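Local coordinates for probable chemoreceptor (Methyl-accepting chemotaxis) transmembrane protein (Rhizobium meliloti, PDB 6D8V) that serves as a chemotactic sensor for quaternary ammonium compounds, with 1,1-dimethyl-prolinium bound in its sensory domain, at residues A[60-63]-A[67-70]; A[126-131]-A[155-160]. All blocks are in the same frame, centred on the assembly; numbering follows the deposited sequence.

Interaction 1. Residues A[60-63]-A[67-70]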
ATOM      1  N   ALA A  60       7.260 -16.808   1.175  1.00102.27           N
ATOM      2  CA  ALA A  60       8.616 -16.269   1.160  1.00 89.86           C
ATOM      3  C   ALA A  60       8.622 -14.750   1.241  1.00 87.01           C
ATOM      4  O   ALA A  60       9.538 -14.162   1.833  1.00 86.02           O
ATOM      5  CB  ALA A  60       9.349 -16.727  -0.096  1.00 86.64           C
ATOM      6  N   ASN A  61       7.611 -14.099   0.660  1.00 76.62           N
ATOM      7  CA  ASN A  61       7.604 -12.640   0.594  1.00 78.79           C
ATOM      8  C   ASN A  61       7.439 -11.997   1.965  1.00 83.88           C
ATOM      9  O   ASN A  61       7.843 -10.842   2.154  1.00 93.59           O
ATOM     10  CB  ASN A  61       6.495 -12.162  -0.337  1.00 81.96           C
ATOM     11  CG  ASN A  61       7.011 -11.774  -1.702  1.00 87.90           C
ATOM     12  OD1 ASN A  61       8.157 -11.342  -1.846  1.00 73.94           O
ATOM     13  ND2 ASN A  61       6.161 -11.914  -2.715  1.00100.25           N
ATOM     14  N   LEU A  62       6.835 -12.709   2.923  1.00 95.84           N
ATOM     15  CA  LEU A  62       6.701 -12.179   4.276  1.00 82.78           C
ATOM     16  C   LEU A  62       7.907 -12.512   5.146  1.00 83.44           C
ATOM     17  O   LEU A  62       8.273 -11.723   6.027  1.00 77.26           O
ATOM     18  CB  LEU A  62       5.429 -12.711   4.930  1.00 76.29           C
ATOM     19  CG  LEU A  62       4.097 -12.056   4.573  1.00 86.91           C
ATOM     20  CD1 LEU A  62       2.979 -12.651   5.424  1.00 72.01           C
ATOM     21  CD2 LEU A  62       4.148 -10.540   4.741  1.00 88.92           C
ATOM     22  N   GLU A  63       8.530 -13.670   4.922  1.00 76.56           N
ATOM     23  CA  GLU A  63       9.716 -14.027   5.688  1.00 88.70           C
ATOM     24  C   GLU A  63      10.910 -13.141   5.347  1.00 88.55           C
ATOM     25  O   GLU A  63      11.806 -12.975   6.181  1.00101.86           O
ATOM     26  CB  GLU A  63      10.074 -15.495   5.453  1.00101.64           C
ATOM     27  CG  GLU A  63       9.127 -16.508   6.083  1.00 97.11           C
ATOM     28  CD  GLU A  63       9.564 -17.941   5.808  1.00134.69           C
ATOM     29  OE1 GLU A  63       9.200 -18.485   4.743  1.00143.52           O
ATOM     30  OE2 GLU A  63      10.290 -18.516   6.648  1.00145.08           O
ATOM     31  N   PHE A  67       8.513  -5.271   6.145  1.00 80.81           N
ATOM     32  CA  PHE A  67       7.590  -4.173   5.892  1.00 64.17           C
ATOM     33  C   PHE A  67       6.333  -4.611   5.153  1.00 69.56           C
ATOM     34  O   PHE A  67       5.418  -3.796   4.988  1.00 88.78           O
ATOM     35  CB  PHE A  67       8.308  -3.070   5.116  1.00 55.51           C
ATOM     36  CG  PHE A  67       7.555  -1.779   5.054  1.00 59.60           C
ATOM     37  CD1 PHE A  67       7.166  -1.127   6.222  1.00 71.54           C
ATOM     38  CD2 PHE A  67       7.249  -1.205   3.828  1.00 55.72           C
ATOM     39  CE1 PHE A  67       6.467   0.072   6.171  1.00 57.65           C
ATOM     40  CE2 PHE A  67       6.562  -0.008   3.759  1.00 60.49           C
ATOM     41  CZ  PHE A  67       6.166   0.635   4.940  1.00 66.31           C
ATOM     42  N   ALA A  68       6.257  -5.868   4.725  1.00 77.62           N
ATOM     43  CA  ALA A  68       5.057  -6.400   4.095  1.00 78.66           C
ATOM     44  C   ALA A  68       4.145  -7.023   5.150  1.00 80.19           C
ATOM     45  O   ALA A  68       4.583  -7.877   5.928  1.00 91.29           O
ATOM     46  CB  ALA A  68       5.430  -7.430   3.031  1.00 53.60           C
ATOM     47  N   PHE A  69       2.879  -6.591   5.177  1.00 68.43           N
ATOM     48  CA  PHE A  69       1.919  -7.150   6.123  1.00 66.95           C
ATOM     49  C   PHE A  69       1.404  -8.504   5.665  1.00 64.72           C
ATOM     50  O   PHE A  69       1.073  -9.355   6.499  1.00 62.62           O
ATOM     51  CB  PHE A  69       0.739  -6.193   6.317  1.00 63.03           C
ATOM     52  CG  PHE A  69      -0.240  -6.627   7.386  1.00 79.76           C
ATOM     53  CD1 PHE A  69      -0.027  -6.293   8.714  1.00 85.65           C
ATOM     54  CD2 PHE A  69      -1.394  -7.339   7.061  1.00 89.86           C
ATOM     55  CE1 PHE A  69      -0.925  -6.675   9.696  1.00 84.19           C
ATOM     56  CE2 PHE A  69      -2.296  -7.726   8.042  1.00 76.71           C
ATOM     57  CZ  PHE A  69      -2.060  -7.394   9.356  1.00 84.18           C
ATOM     58  N   GLY A  70       1.324  -8.714   4.357  1.00 73.85           N
ATOM     59  CA  GLY A  70       0.749  -9.933   3.819  1.00 71.82           C
ATOM     60  C   GLY A  70       1.100 -10.114   2.368  1.00 75.48           C
ATOM     61  O   GLY A  70       1.441  -9.158   1.658  1.00 79.74           O
TER

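Interaction 2. Residues A[126-131]-A[155-160]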
ATOM      1  N   GLY A 126      -8.501  -5.190 -10.052  1.00106.14           N
ATOM      2  CA  GLY A 126      -8.817  -4.547 -11.317  1.00104.17           C
ATOM      3  C   GLY A 126      -7.681  -3.701 -11.864  1.00 95.17           C
ATOM      4  O   GLY A 126      -7.353  -3.777 -13.052  1.00 94.52           O
ATOM      5  N   LEU A 127      -7.064  -2.885 -11.007  1.00 83.48           N
ATOM      6  CA  LEU A 127      -6.040  -1.949 -11.467  1.00 92.57           C
ATOM      7  C   LEU A 127      -4.925  -2.669 -12.218  1.00 95.49           C
ATOM      8  O   LEU A 127      -4.624  -2.343 -13.373  1.00 92.08           O
ATOM      9  CB  LEU A 127      -5.470  -1.170 -10.281  1.00 89.29           C
ATOM     10  CG  LEU A 127      -6.390  -0.179  -9.563  1.00 76.09           C
ATOM     11  CD1 LEU A 127      -5.623   0.541  -8.467  1.00 89.44           C
ATOM     12  CD2 LEU A 127      -6.977   0.811 -10.548  1.00 74.74           C
ATOM     13  N   ALA A 128      -4.300  -3.656 -11.571  1.00 94.81           N
ATOM     14  CA  ALA A 128      -3.212  -4.390 -12.205  1.00 85.64           C
ATOM     15  C   ALA A 128      -3.686  -5.175 -13.422  1.00 85.45           C
ATOM     16  O   ALA A 128      -2.955  -5.279 -14.413  1.00104.87           O
ATOM     17  CB  ALA A 128      -2.555  -5.328 -11.195  1.00 90.93           C
ATOM     18  N   ALA A 129      -4.897  -5.733 -13.378  1.00 89.80           N
ATOM     19  CA  ALA A 129      -5.370  -6.542 -14.498  1.00101.66           C
ATOM     20  C   ALA A 129      -5.743  -5.691 -15.708  1.00105.45           C
ATOM     21  O   ALA A 129      -5.548  -6.130 -16.849  1.00107.48           O
ATOM     22  CB  ALA A 129      -6.564  -7.402 -14.066  1.00 97.32           C
ATOM     23  N   LYS A 130      -6.276  -4.485 -15.487  1.00109.35           N
ATOM     24  CA  LYS A 130      -6.684  -3.650 -16.612  1.00110.47           C
ATOM     25  C   LYS A 130      -5.497  -2.971 -17.289  1.00100.32           C
ATOM     26  O   LYS A 130      -5.527  -2.758 -18.507  1.00101.41           O
ATOM     27  CB  LYS A 130      -7.706  -2.607 -16.149  1.00114.03           C
ATOM     28  CG  LYS A 130      -8.372  -1.792 -17.275  1.00114.62           C
ATOM     29  CD  LYS A 130      -9.527  -2.533 -17.969  1.00114.12           C
ATOM     30  CE  LYS A 130     -10.305  -1.587 -18.899  1.00119.19           C
ATOM     31  NZ  LYS A 130     -11.536  -2.185 -19.523  1.00114.11           N
ATOM     32  N   SER A 131      -4.447  -2.641 -16.533  1.00 95.75           N
ATOM     33  CA  SER A 131      -3.280  -1.962 -17.082  1.00100.74           C
ATOM     34  C   SER A 131      -2.173  -2.917 -17.503  1.00106.06           C
ATOM     35  O   SER A 131      -1.263  -2.500 -18.229  1.00102.41           O
ATOM     36  CB  SER A 131      -2.710  -0.960 -16.068  1.00 89.04           C
ATOM     37  OG  SER A 131      -2.053  -1.613 -14.995  1.00 78.96           O
ATOM     38  N   ALA A 155       0.036  -4.789  -6.324  1.00 56.51           N
ATOM     39  CA  ALA A 155      -0.376  -5.983  -7.044  1.00 67.94           C
ATOM     40  C   ALA A 155       0.202  -5.971  -8.451  1.00 81.04           C
ATOM     41  O   ALA A 155       0.348  -4.915  -9.077  1.00 73.91           O
ATOM     42  CB  ALA A 155      -1.902  -6.103  -7.115  1.00 74.87           C
ATOM     43  N   TYR A 156       0.532  -7.164  -8.936  1.00 75.79           N
ATOM     44  CA  TYR A 156       1.118  -7.388 -10.245  1.00 76.53           C
ATOM     45  C   TYR A 156       0.363  -8.494 -10.964  1.00 87.77           C
ATOM     46  O   TYR A 156      -0.137  -9.427 -10.328  1.00 89.24           O
ATOM     47  CB  TYR A 156       2.600  -7.777 -10.136  1.00 69.67           C
ATOM     48  CG  TYR A 156       3.542  -6.602 -10.170  1.00 74.11           C
ATOM     49  CD1 TYR A 156       3.910  -5.950  -9.002  1.00 69.69           C
ATOM     50  CD2 TYR A 156       4.064  -6.138 -11.374  1.00 80.32           C
ATOM     51  CE1 TYR A 156       4.779  -4.868  -9.036  1.00 64.04           C
ATOM     52  CE2 TYR A 156       4.919  -5.056 -11.413  1.00 83.39           C
ATOM     53  CZ  TYR A 156       5.272  -4.426 -10.242  1.00 69.33           C
ATOM     54  OH  TYR A 156       6.123  -3.344 -10.272  1.00 74.73           O
ATOM     55  N   PRO A 157       0.260  -8.410 -12.286  1.00 98.47           N
ATOM     56  CA  PRO A 157      -0.350  -9.511 -13.040  1.00 96.78           C
ATOM     57  C   PRO A 157       0.561 -10.726 -13.049  1.00 94.45           C
ATOM     58  O   PRO A 157       1.780 -10.608 -13.199  1.00103.36           O
ATOM     59  CB  PRO A 157      -0.520  -8.930 -14.450  1.00 87.06           C
ATOM     60  CG  PRO A 157      -0.370  -7.443 -14.292  1.00 96.94           C
ATOM     61  CD  PRO A 157       0.557  -7.246 -13.134  1.00 99.02           C
ATOM     62  N   VAL A 158      -0.041 -11.897 -12.874  1.00 87.37           N
ATOM     63  CA  VAL A 158       0.662 -13.171 -12.973  1.00 95.45           C
ATOM     64  C   VAL A 158       0.398 -13.739 -14.361  1.00113.88           C
ATOM     65  O   VAL A 158      -0.761 -13.940 -14.744  1.00115.20           O
ATOM     66  CB  VAL A 158       0.216 -14.149 -11.874  1.00 90.00           C
ATOM     67  CG1 VAL A 158       0.892 -15.496 -12.057  1.00102.27           C
ATOM     68  CG2 VAL A 158       0.535 -13.590 -10.505  1.00 80.34           C
ATOM     69  N   MET A 159       1.469 -14.000 -15.115  1.00110.72           N
ATOM     70  CA  MET A 159       1.368 -14.447 -16.498  1.00103.97           C
ATOM     71  C   MET A 159       1.863 -15.881 -16.642  1.00107.17           C
ATOM     72  O   MET A 159       2.812 -16.294 -15.969  1.00106.86           O
ATOM     73  CB  MET A 159       2.168 -13.536 -17.429  1.00 98.35           C
ATOM     74  CG  MET A 159       1.818 -12.067 -17.323  1.00 98.61           C
ATOM     75  SD  MET A 159       0.187 -11.668 -17.971  1.00109.87           S
ATOM     76  CE  MET A 159       0.354 -12.249 -19.657  1.00103.74           C
ATOM     77  N   SER A 160       1.217 -16.636 -17.532  1.00105.78           N
ATOM     78  CA  SER A 160       1.592 -18.028 -17.783  1.00117.81           C
ATOM     79  C   SER A 160       1.491 -18.266 -19.288  1.00127.56           C
ATOM     80  O   SER A 160       0.405 -18.519 -19.816  1.00131.02           O
ATOM     81  CB  SER A 160       0.719 -18.989 -16.991  1.00112.59           C
ATOM     82  OG  SER A 160       1.189 -20.314 -17.129  1.00121.87           O
TER

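Interaction 1. Residues A[60-63]-A[67-70]
Leu-62 reaches from its short helix to the backbone of 68-70 and provides most of the helix's share of the contact, a worked example of one branched side chain sealing the turn between a helix and a strand. Its CG lies anti to the carbonyl carbon (chi1 -80°), which directs the isobutyl group off the helix and toward the incoming chain. The two methyls then divide the work. CD1 continues the extended line of the side chain and comes alongside Gly-70, 3.9 Å from its CA. CD2, on the other branch, sits 3.4 Å from Gly-70 N and also meets Ala-68 tip to tip, 3.8 Å from its CB. Ala-68 turns its methyl toward the helix, whereas the CB of Phe-69 points away from it. No hydrogen bond crosses the contact; Ala-68 O instead accepts a bond from Lys-105 NZ. Replacing the leucine by alanine removes both methyls and would probably open a gap beside Gly-70 and cost the Ala-68 methyl its contact with this helix. The arrangement is a tight helix-to-strand connection in a PDC module of the Cache clan, leading into strand 70-75. It borders the 1,1-dimethyl-prolinium pocket: the backbones of Phe-69 and Gly-70 bond to that of Asp-171, and the Phe-69 ring packs on Met-151, both of them pocket residues.

Interaction 2. Residues A[126-131]-A[155-160]
Ala-128 projects its methyl from helix 126-131 onto strand 155-160, and the apolar part of the contact gathers round that one group. Ala-155 and Pro-157, two residues apart on the strand and both turned toward the helix, receive it from the same face of the sheet. The Ala-128 methyl comes up on the flank of the Ala-155 methyl, CB to CB 4.2 Å, while Pro-157 CD is 4.1 Å from Ala-128 CB. With residues this small, the axes of the two segments come within 7.2 Å at a crossing angle of -51°.

Contacts between side chains and backbone form a second group. Ala-128 CB lies 3.6 Å from Ala-155 O, and Pro-157 CG comes 3.4 Å from Ala-128 O; both are van der Waals approaches of carbon to a carbonyl oxygen. This is a helix laid obliquely across the antiparallel sheet of a PDC sensor module, the kind of layered packing found in Cache domains. Ala-155 also touches Trp-72, which lines the ligand pocket, consistent with a second-shell place.

Hydrogen bonding does not join the segments but serves each separately. Within the helix, Lys-130 N donates to Gly-126 O at 2.8 Å; at its end, Ser-131 OG bonds to the backbone N of Lys-133, just beyond the helix. On the strand, Tyr-156 and Val-158 bond through their backbones to strand 163-173. The CB of Tyr-156 points away from helix 126-131, and its side chain packs against Ala-33, Arg-34 and Ser-37 of the long helix 2-45.

How the interactions relate
Followed from the N terminus, the chain runs through the long helix 2-45 before interaction 1 closes a loop of just three residues and delivers the chain into strand 70-75. Interaction 2 comes later, bringing helix 123-131 onto strand 149-160 across 23 intervening residues, among them the pocket residues Tyr-140, Ala-142, Glu-143, Gly-144 and Met-151. The two loops are in series, neither nested nor crossed. The centres of interactions 1 and 2 are 19 Å apart, and their nearest atoms about 9 Å apart. Strands 70-75 and 149-160 both pair antiparallel with strand 163-173, so one contact fixes helix 60-64 to the lead-in of the first and the other sets helix 123-131 on the second, within one sensor module.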